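Local coordinates for protein PatF (PDB 4BG2) that is probably related to the prenyltransferases of cyanobactin biosynthesis and belongs to the patellamide pathway of Prochloron didemni, at residues Val28-Ile41 / Asn119-Asp131. Sequence-based numbering, arbitrary orientation.
Sequences VKPTFPLPLFEEAI and NTIGVHLGSKLED
Helix 34-41, with Phe37 facing Val123, runs nearly antiparallel to strand 121-124, at 165° between their N-to-C directions with the axes 9.3 Å apart at closest approach. Phe37 has its CG anti to the backbone N (chi1 -176°), which lowers the ring onto the strand, where Val123 CG2 makes a CH-pi contact 3.9 Å from the ring centroid and 22° off its normal. Ile41 CG2, one helical turn on, lies over the opposite ring face, so the ring is held between valine and isoleucine. The carbonyl of Ile121 approaches the ring edge, its O being 3.6 Å from Phe37 CZ, while Gly122 CA comes equally near Phe37 CE1. An alanine in place of Phe37 would probably open a gap between Val123 and Ile41 and leave the Val123 methyls without their aromatic cover. Ile121 CD1 reaches Ala40 CB and Ile41 CG2, both at 4.1 Å. At the start of the helix, Pro33, after a cis peptide bond and at the N-cap position, lies alongside Val123, its CG 3.8 Å from Val123 CG1. Leu125 divides its methyls along the loop before the helix: CD1 meets Pro33 CD and the Phe32 carbonyl, whereas CD2 lies 4.0 Å from Val28 CG1 and near the Lys29 carbonyl. At the far end, Leu129 CD1 meets the Phe32 ring obliquely. His124, whose side chain starts away from the helix, hydrogen-bonds Glu67 and Glu179. This is apolar helix-on-sheet packing on the outside of a closed ten-stranded antiparallel barrel, an architecture consistent with the ABBA prenyltransferase fold.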
ATOM      1  N   VAL A  28      -8.709  16.743   3.860  1.00 38.21           N
ATOM      2  CA  VAL A  28      -8.814  15.669   4.820  1.00 37.06           C
ATOM      3  C   VAL A  28      -8.917  16.318   6.209  1.00 38.44           C
ATOM      4  O   VAL A  28      -8.138  17.176   6.552  1.00 39.20           O
ATOM      5  CB  VAL A  28      -7.579  14.767   4.762  1.00 34.88           C
ATOM      6  CG1 VAL A  28      -7.714  13.604   5.728  1.00 33.77           C
ATOM      7  CG2 VAL A  28      -7.340  14.274   3.338  1.00 35.44           C
ATOM      8  N   LYS A  29      -9.930  15.952   6.973  1.00 42.07           N
ATOM      9  CA  LYS A  29     -10.057  16.405   8.353  1.00 44.94           C
ATOM     10  C   LYS A  29      -9.076  15.609   9.211  1.00 43.66           C
ATOM     11  O   LYS A  29      -8.856  14.417   8.956  1.00 41.52           O
ATOM     12  CB  LYS A  29     -11.508  16.212   8.842  1.00 49.20           C
ATOM     13  CG  LYS A  29     -12.561  16.975   8.030  1.00 52.50           C
ATOM     14  CD  LYS A  29     -12.169  18.435   7.822  1.00 55.02           C
ATOM     15  CE  LYS A  29     -13.218  19.255   7.071  1.00 58.68           C
ATOM     16  NZ  LYS A  29     -12.846  19.462   5.641  1.00 58.99           N
ATOM     17  N   PRO A  30      -8.469  16.249  10.223  1.00 44.16           N
ATOM     18  CA  PRO A  30      -7.506  15.549  11.080  1.00 42.59           C
ATOM     19  C   PRO A  30      -8.195  14.661  12.118  1.00 42.70           C
ATOM     20  O   PRO A  30      -7.979  14.800  13.309  1.00 43.26           O
ATOM     21  CB  PRO A  30      -6.731  16.701  11.736  1.00 44.75           C
ATOM     22  CG  PRO A  30      -7.710  17.822  11.792  1.00 46.48           C
ATOM     23  CD  PRO A  30      -8.582  17.678  10.572  1.00 46.79           C
ATOM     24  N   THR A  31      -9.031  13.755  11.636  1.00 42.47           N
ATOM     25  CA  THR A  31      -9.789  12.836  12.460  1.00 42.95           C
ATOM     26  C   THR A  31      -8.882  11.699  12.952  1.00 39.54           C
ATOM     27  O   THR A  31      -7.940  11.304  12.267  1.00 36.04           O
ATOM     28  CB  THR A  31     -10.937  12.248  11.605  1.00 44.49           C
ATOM     29  OG1 THR A  31     -11.706  13.331  11.062  1.00 46.97           O
ATOM     30  CG2 THR A  31     -11.847  11.333  12.401  1.00 45.48           C
ATOM     31  N   PHE A  32      -9.172  11.199  14.145  1.00 40.02           N
ATOM     32  CA  PHE A  32      -8.581   9.973  14.646  1.00 39.85           C
ATOM     33  C   PHE A  32      -8.544   8.943  13.525  1.00 38.75           C
ATOM     34  O   PHE A  32      -9.558   8.753  12.850  1.00 41.25           O
ATOM     35  CB  PHE A  32      -9.427   9.420  15.798  1.00 42.09           C
ATOM     36  CG  PHE A  32      -8.832   8.223  16.446  1.00 41.90           C
ATOM     37  CD1 PHE A  32      -9.099   6.945  15.974  1.00 41.92           C
ATOM     38  CD2 PHE A  32      -7.968   8.378  17.509  1.00 44.43           C
ATOM     39  CE1 PHE A  32      -8.502   5.832  16.561  1.00 43.38           C
ATOM     40  CE2 PHE A  32      -7.380   7.277  18.108  1.00 46.07           C
ATOM     41  CZ  PHE A  32      -7.646   6.002  17.637  1.00 43.35           C
ATOM     42  N   PRO A  33      -7.403   8.251  13.331  1.00 36.12           N
ATOM     43  CA  PRO A  33      -6.151   8.239  14.072  1.00 36.07           C
ATOM     44  C   PRO A  33      -5.011   9.055  13.443  1.00 34.41           C
ATOM     45  O   PRO A  33      -3.828   8.810  13.739  1.00 34.59           O
ATOM     46  CB  PRO A  33      -5.780   6.768  14.031  1.00 35.46           C
ATOM     47  CG  PRO A  33      -6.188   6.380  12.640  1.00 36.39           C
ATOM     48  CD  PRO A  33      -7.382   7.221  12.280  1.00 36.71           C
ATOM     49  N   LEU A  34      -5.348  10.059  12.652  1.00 33.32           N
ATOM     50  CA  LEU A  34      -4.327  10.814  11.934  1.00 34.21           C
ATOM     51  C   LEU A  34      -3.319  11.563  12.806  1.00 32.29           C
ATOM     52  O   LEU A  34      -2.118  11.447  12.574  1.00 32.86           O
ATOM     53  CB  LEU A  34      -4.986  11.740  10.923  1.00 37.65           C
ATOM     54  CG  LEU A  34      -4.143  12.364   9.816  1.00 42.46           C
ATOM     55  CD1 LEU A  34      -2.985  11.475   9.362  1.00 43.06           C
ATOM     56  CD2 LEU A  34      -5.071  12.674   8.636  1.00 44.49           C
ATOM     57  N   PRO A  35      -3.773  12.316  13.818  1.00 33.53           N
ATOM     58  CA  PRO A  35      -2.763  12.878  14.739  1.00 33.81           C
ATOM     59  C   PRO A  35      -1.808  11.860  15.349  1.00 33.18           C
ATOM     60  O   PRO A  35      -0.599  12.097  15.382  1.00 33.94           O
ATOM     61  CB  PRO A  35      -3.611  13.550  15.831  1.00 35.86           C
ATOM     62  CG  PRO A  35      -4.888  13.898  15.151  1.00 36.57           C
ATOM     63  CD  PRO A  35      -5.134  12.799  14.138  1.00 34.38           C
ATOM     64  N   LEU A  36      -2.336  10.737  15.834  1.00 34.72           N
ATOM     65  CA  LEU A  36      -1.496   9.646  16.363  1.00 34.08           C
ATOM     66  C   LEU A  36      -0.521   9.119  15.300  1.00 31.52           C
ATOM     67  O   LEU A  36       0.636   8.822  15.599  1.00 32.08           O
ATOM     68  CB  LEU A  36      -2.355   8.467  16.836  1.00 36.13           C
ATOM     69  CG  LEU A  36      -2.968   8.496  18.236  1.00 39.69           C
ATOM     70  CD1 LEU A  36      -3.946   7.340  18.385  1.00 39.76           C
ATOM     71  CD2 LEU A  36      -1.867   8.408  19.287  1.00 41.95           C
ATOM     72  N   PHE A  37      -0.993   8.976  14.064  1.00 28.48           N
ATOM     73  CA  PHE A  37      -0.142   8.469  13.013  1.00 26.94           C
ATOM     74  C   PHE A  37       1.046   9.393  12.734  1.00 27.60           C
ATOM     75  O   PHE A  37       2.188   8.936  12.542  1.00 27.47           O
ATOM     76  CB  PHE A  37      -0.943   8.291  11.741  1.00 26.70           C
ATOM     77  CG  PHE A  37      -0.157   7.695  10.646  1.00 25.23           C
ATOM     78  CD1 PHE A  37       0.302   6.379  10.742  1.00 25.02           C
ATOM     79  CD2 PHE A  37       0.176   8.437   9.534  1.00 26.08           C
ATOM     80  CE1 PHE A  37       1.029   5.811   9.720  1.00 24.22           C
ATOM     81  CE2 PHE A  37       0.916   7.872   8.514  1.00 24.49           C
ATOM     82  CZ  PHE A  37       1.341   6.567   8.613  1.00 23.37           C
ATOM     83  N   GLU A  38       0.792  10.695  12.776  1.00 29.83           N
ATOM     84  CA  GLU A  38       1.836  11.684  12.564  1.00 32.29           C
ATOM     85  C   GLU A  38       2.927  11.535  13.629  1.00 35.59           C
ATOM     86  O   GLU A  38       4.123  11.560  13.318  1.00 36.70           O
ATOM     87  CB  GLU A  38       1.234  13.098  12.578  1.00 35.20           C
ATOM     88  CG  GLU A  38       0.335  13.399  11.379  1.00 35.61           C
ATOM     89  CD  GLU A  38      -0.297  14.799  11.410  1.00 39.04           C
ATOM     90  OE1 GLU A  38      -0.098  15.546  12.388  1.00 40.85           O
ATOM     91  OE2 GLU A  38      -0.989  15.175  10.432  1.00 40.67           O
ATOM     92  N   GLU A  39       2.521  11.365  14.881  1.00 36.92           N
ATOM     93  CA  GLU A  39       3.481  11.142  15.949  1.00 38.99           C
ATOM     94  C   GLU A  39       4.252   9.846  15.702  1.00 37.48           C
ATOM     95  O   GLU A  39       5.465   9.790  15.905  1.00 38.26           O
ATOM     96  CB  GLU A  39       2.786  11.105  17.321  1.00 42.06           C
ATOM     97  CG  GLU A  39       2.116  12.420  17.671  1.00 45.70           C
ATOM     98  CD  GLU A  39       1.312  12.397  18.968  1.00 50.39           C
ATOM     99  OE1 GLU A  39       0.483  11.476  19.187  1.00 52.02           O
ATOM    100  OE2 GLU A  39       1.505  13.332  19.776  1.00 54.21           O
ATOM    101  N   ALA A  40       3.567   8.804  15.240  1.00 35.41           N
ATOM    102  CA  ALA A  40       4.242   7.516  15.047  1.00 33.92           C
ATOM    103  C   ALA A  40       5.351   7.574  13.985  1.00 34.03           C
ATOM    104  O   ALA A  40       6.449   7.021  14.179  1.00 32.76           O
ATOM    105  CB  ALA A  40       3.248   6.435  14.723  1.00 32.89           C
ATOM    106  N   ILE A  41       5.093   8.256  12.876  1.00 32.53           N
ATOM    107  CA  ILE A  41       6.073   8.244  11.788  1.00 32.55           C
ATOM    108  C   ILE A  41       7.293   9.098  12.076  1.00 33.96           C
ATOM    109  O   ILE A  41       8.340   8.907  11.467  1.00 34.86           O
ATOM    110  CB  ILE A  41       5.487   8.651  10.430  1.00 31.03           C
ATOM    111  CG1 ILE A  41       5.147  10.144  10.413  1.00 32.82           C
ATOM    112  CG2 ILE A  41       4.317   7.747  10.070  1.00 29.76           C
ATOM    113  CD1 ILE A  41       4.436  10.573   9.155  1.00 34.11           C
ATOM    114  N   ASN A 119       8.409  -3.965   7.291  1.00 25.07           N
ATOM    115  CA  ASN A 119       6.984  -3.679   7.203  1.00 24.33           C
ATOM    116  C   ASN A 119       6.786  -2.165   7.191  1.00 24.03           C
ATOM    117  O   ASN A 119       7.650  -1.432   7.630  1.00 24.10           O
ATOM    118  CB  ASN A 119       6.217  -4.331   8.333  1.00 25.03           C
ATOM    119  CG  ASN A 119       6.581  -3.762   9.694  1.00 27.57           C
ATOM    120  OD1 ASN A 119       7.535  -4.215  10.343  1.00 27.75           O
ATOM    121  ND2 ASN A 119       5.835  -2.761  10.122  1.00 27.25           N
ATOM    122  N   THR A 120       5.664  -1.721   6.643  1.00 23.03           N
ATOM    123  CA  THR A 120       5.290  -0.328   6.666  1.00 25.00           C
ATOM    124  C   THR A 120       4.422  -0.073   7.898  1.00 26.97           C
ATOM    125  O   THR A 120       4.025  -1.000   8.606  1.00 27.71           O
ATOM    126  CB  THR A 120       4.402   0.042   5.449  1.00 23.10           C
ATOM    127  OG1 THR A 120       3.218  -0.726   5.501  1.00 23.68           O
ATOM    128  CG2 THR A 120       5.079  -0.254   4.140  1.00 24.21           C
ATOM    129  N   ILE A 121       4.086   1.184   8.135  1.00 26.27           N
ATOM    130  CA  ILE A 121       2.916   1.458   8.927  1.00 24.73           C
ATOM    131  C   ILE A 121       2.066   2.447   8.158  1.00 22.94           C
ATOM    132  O   ILE A 121       2.563   3.336   7.486  1.00 21.19           O
ATOM    133  CB  ILE A 121       3.220   2.006  10.345  1.00 25.83           C
ATOM    134  CG1 ILE A 121       4.151   3.193  10.309  1.00 25.60           C
ATOM    135  CG2 ILE A 121       3.827   0.912  11.225  1.00 29.50           C
ATOM    136  CD1 ILE A 121       4.155   3.989  11.583  1.00 27.44           C
ATOM    137  N   GLY A 122       0.771   2.314   8.328  1.00 22.73           N
ATOM    138  CA  GLY A 122      -0.139   3.134   7.616  1.00 23.19           C
ATOM    139  C   GLY A 122      -1.489   3.168   8.239  1.00 23.30           C
ATOM    140  O   GLY A 122      -1.835   2.308   9.055  1.00 23.42           O
ATOM    141  N   VAL A 123      -2.236   4.201   7.857  1.00 23.45           N
ATOM    142  CA  VAL A 123      -3.612   4.371   8.240  1.00 23.95           C
ATOM    143  C   VAL A 123      -4.419   4.782   7.013  1.00 23.62           C
ATOM    144  O   VAL A 123      -3.953   5.582   6.192  1.00 24.64           O
ATOM    145  CB  VAL A 123      -3.815   5.450   9.333  1.00 24.94           C
ATOM    146  CG1 VAL A 123      -3.254   4.978  10.646  1.00 26.39           C
ATOM    147  CG2 VAL A 123      -3.219   6.798   8.945  1.00 26.43           C
ATOM    148  N   HIS A 124      -5.634   4.271   6.937  1.00 23.37           N
ATOM    149  CA  HIS A 124      -6.625   4.712   5.972  1.00 26.01           C
ATOM    150  C   HIS A 124      -7.861   5.196   6.718  1.00 28.51           C
ATOM    151  O   HIS A 124      -8.602   4.400   7.314  1.00 30.43           O
ATOM    152  CB  HIS A 124      -7.016   3.575   5.009  1.00 25.17           C
ATOM    153  CG  HIS A 124      -5.866   3.020   4.215  1.00 24.13           C
ATOM    154  ND1 HIS A 124      -5.951   1.831   3.529  1.00 25.51           N
ATOM    155  CD2 HIS A 124      -4.617   3.484   3.999  1.00 23.79           C
ATOM    156  CE1 HIS A 124      -4.815   1.597   2.900  1.00 25.88           C
ATOM    157  NE2 HIS A 124      -3.972   2.569   3.201  1.00 24.59           N
ATOM    158  N   LEU A 125      -8.082   6.503   6.668  1.00 31.59           N
ATOM    159  CA  LEU A 125      -9.285   7.136   7.199  1.00 34.59           C
ATOM    160  C   LEU A 125     -10.470   6.789   6.297  1.00 35.67           C
ATOM    161  O   LEU A 125     -10.366   6.934   5.101  1.00 31.79           O
ATOM    162  CB  LEU A 125      -9.116   8.669   7.201  1.00 38.75           C
ATOM    163  CG  LEU A 125      -9.671   9.568   8.298  1.00 46.42           C
ATOM    164  CD1 LEU A 125      -9.643   8.872   9.648  1.00 48.38           C
ATOM    165  CD2 LEU A 125      -8.896  10.888   8.352  1.00 48.25           C
ATOM    166  N   GLY A 126     -11.577   6.325   6.879  1.00 37.00           N
ATOM    167  CA  GLY A 126     -12.821   6.136   6.148  1.00 38.73           C
ATOM    168  C   GLY A 126     -13.770   7.284   6.405  1.00 39.95           C
ATOM    169  O   GLY A 126     -13.423   8.243   7.098  1.00 40.39           O
ATOM    170  N   SER A 127     -14.993   7.162   5.905  1.00 42.98           N
ATOM    171  CA  SER A 127     -16.035   8.168   6.135  1.00 46.01           C
ATOM    172  C   SER A 127     -16.458   8.263   7.595  1.00 46.87           C
ATOM    173  O   SER A 127     -16.946   9.304   8.038  1.00 47.38           O
ATOM    174  CB  SER A 127     -17.254   7.857   5.281  1.00 48.20           C
ATOM    175  OG  SER A 127     -17.689   6.540   5.553  1.00 51.94           O
ATOM    176  N   LYS A 128     -16.289   7.171   8.331  1.00 45.43           N
ATOM    177  CA  LYS A 128     -16.548   7.162   9.766  1.00 47.50           C
ATOM    178  C   LYS A 128     -15.542   6.293  10.477  1.00 43.22           C
ATOM    179  O   LYS A 128     -14.822   5.522   9.839  1.00 40.58           O
ATOM    180  CB  LYS A 128     -17.976   6.692  10.056  1.00 54.40           C
ATOM    181  CG  LYS A 128     -18.411   5.480   9.267  1.00 57.41           C
ATOM    182  CD  LYS A 128     -19.883   5.236   9.464  1.00 64.14           C
ATOM    183  CE  LYS A 128     -20.446   4.232   8.482  1.00 65.94           C
ATOM    184  NZ  LYS A 128     -19.760   2.922   8.604  1.00 65.05           N
ATOM    185  N   LEU A 129     -15.490   6.431  11.793  1.00 41.68           N
ATOM    186  CA  LEU A 129     -14.514   5.734  12.622  1.00 42.70           C
ATOM    187  C   LEU A 129     -14.416   4.228  12.285  1.00 40.85           C
ATOM    188  O   LEU A 129     -13.335   3.714  12.055  1.00 38.44           O
ATOM    189  CB  LEU A 129     -14.852   5.934  14.112  1.00 46.50           C
ATOM    190  CG  LEU A 129     -13.912   5.304  15.143  1.00 46.45           C
ATOM    191  CD1 LEU A 129     -12.509   5.858  15.000  1.00 45.10           C
ATOM    192  CD2 LEU A 129     -14.445   5.556  16.548  1.00 51.20           C
ATOM    193  N   GLU A 130     -15.561   3.562  12.211  1.00 41.09           N
ATOM    194  CA  GLU A 130     -15.629   2.122  12.031  1.00 41.72           C
ATOM    195  C   GLU A 130     -15.175   1.649  10.644  1.00 41.33           C
ATOM    196  O   GLU A 130     -14.814   0.495  10.494  1.00 42.04           O
ATOM    197  CB  GLU A 130     -17.053   1.631  12.332  1.00 44.47           C
ATOM    198  CG  GLU A 130     -17.482   1.878  13.784  1.00 46.42           C
ATOM    199  CD  GLU A 130     -17.900   3.333  14.086  1.00 49.20           C
ATOM    200  OE1 GLU A 130     -18.071   4.133  13.125  1.00 48.15           O
ATOM    201  OE2 GLU A 130     -18.077   3.673  15.293  1.00 48.22           O
ATOM    202  N   ASP A 131     -15.130   2.546   9.660  1.00 39.77           N
ATOM    203  CA  ASP A 131     -14.582   2.237   8.336  1.00 38.21           C
ATOM    204  C   ASP A 131     -13.109   2.562   8.181  1.00 33.50           C
ATOM    205  O   ASP A 131     -12.556   2.335   7.127  1.00 32.30           O
ATOM    206  CB  ASP A 131     -15.287   3.031   7.239  1.00 43.73           C
ATOM    207  CG  ASP A 131     -16.646   2.514   6.923  1.00 50.15           C
ATOM    208  OD1 ASP A 131     -17.116   1.579   7.613  1.00 58.16           O
ATOM    209  OD2 ASP A 131     -17.254   3.059   5.968  1.00 57.83           O
TER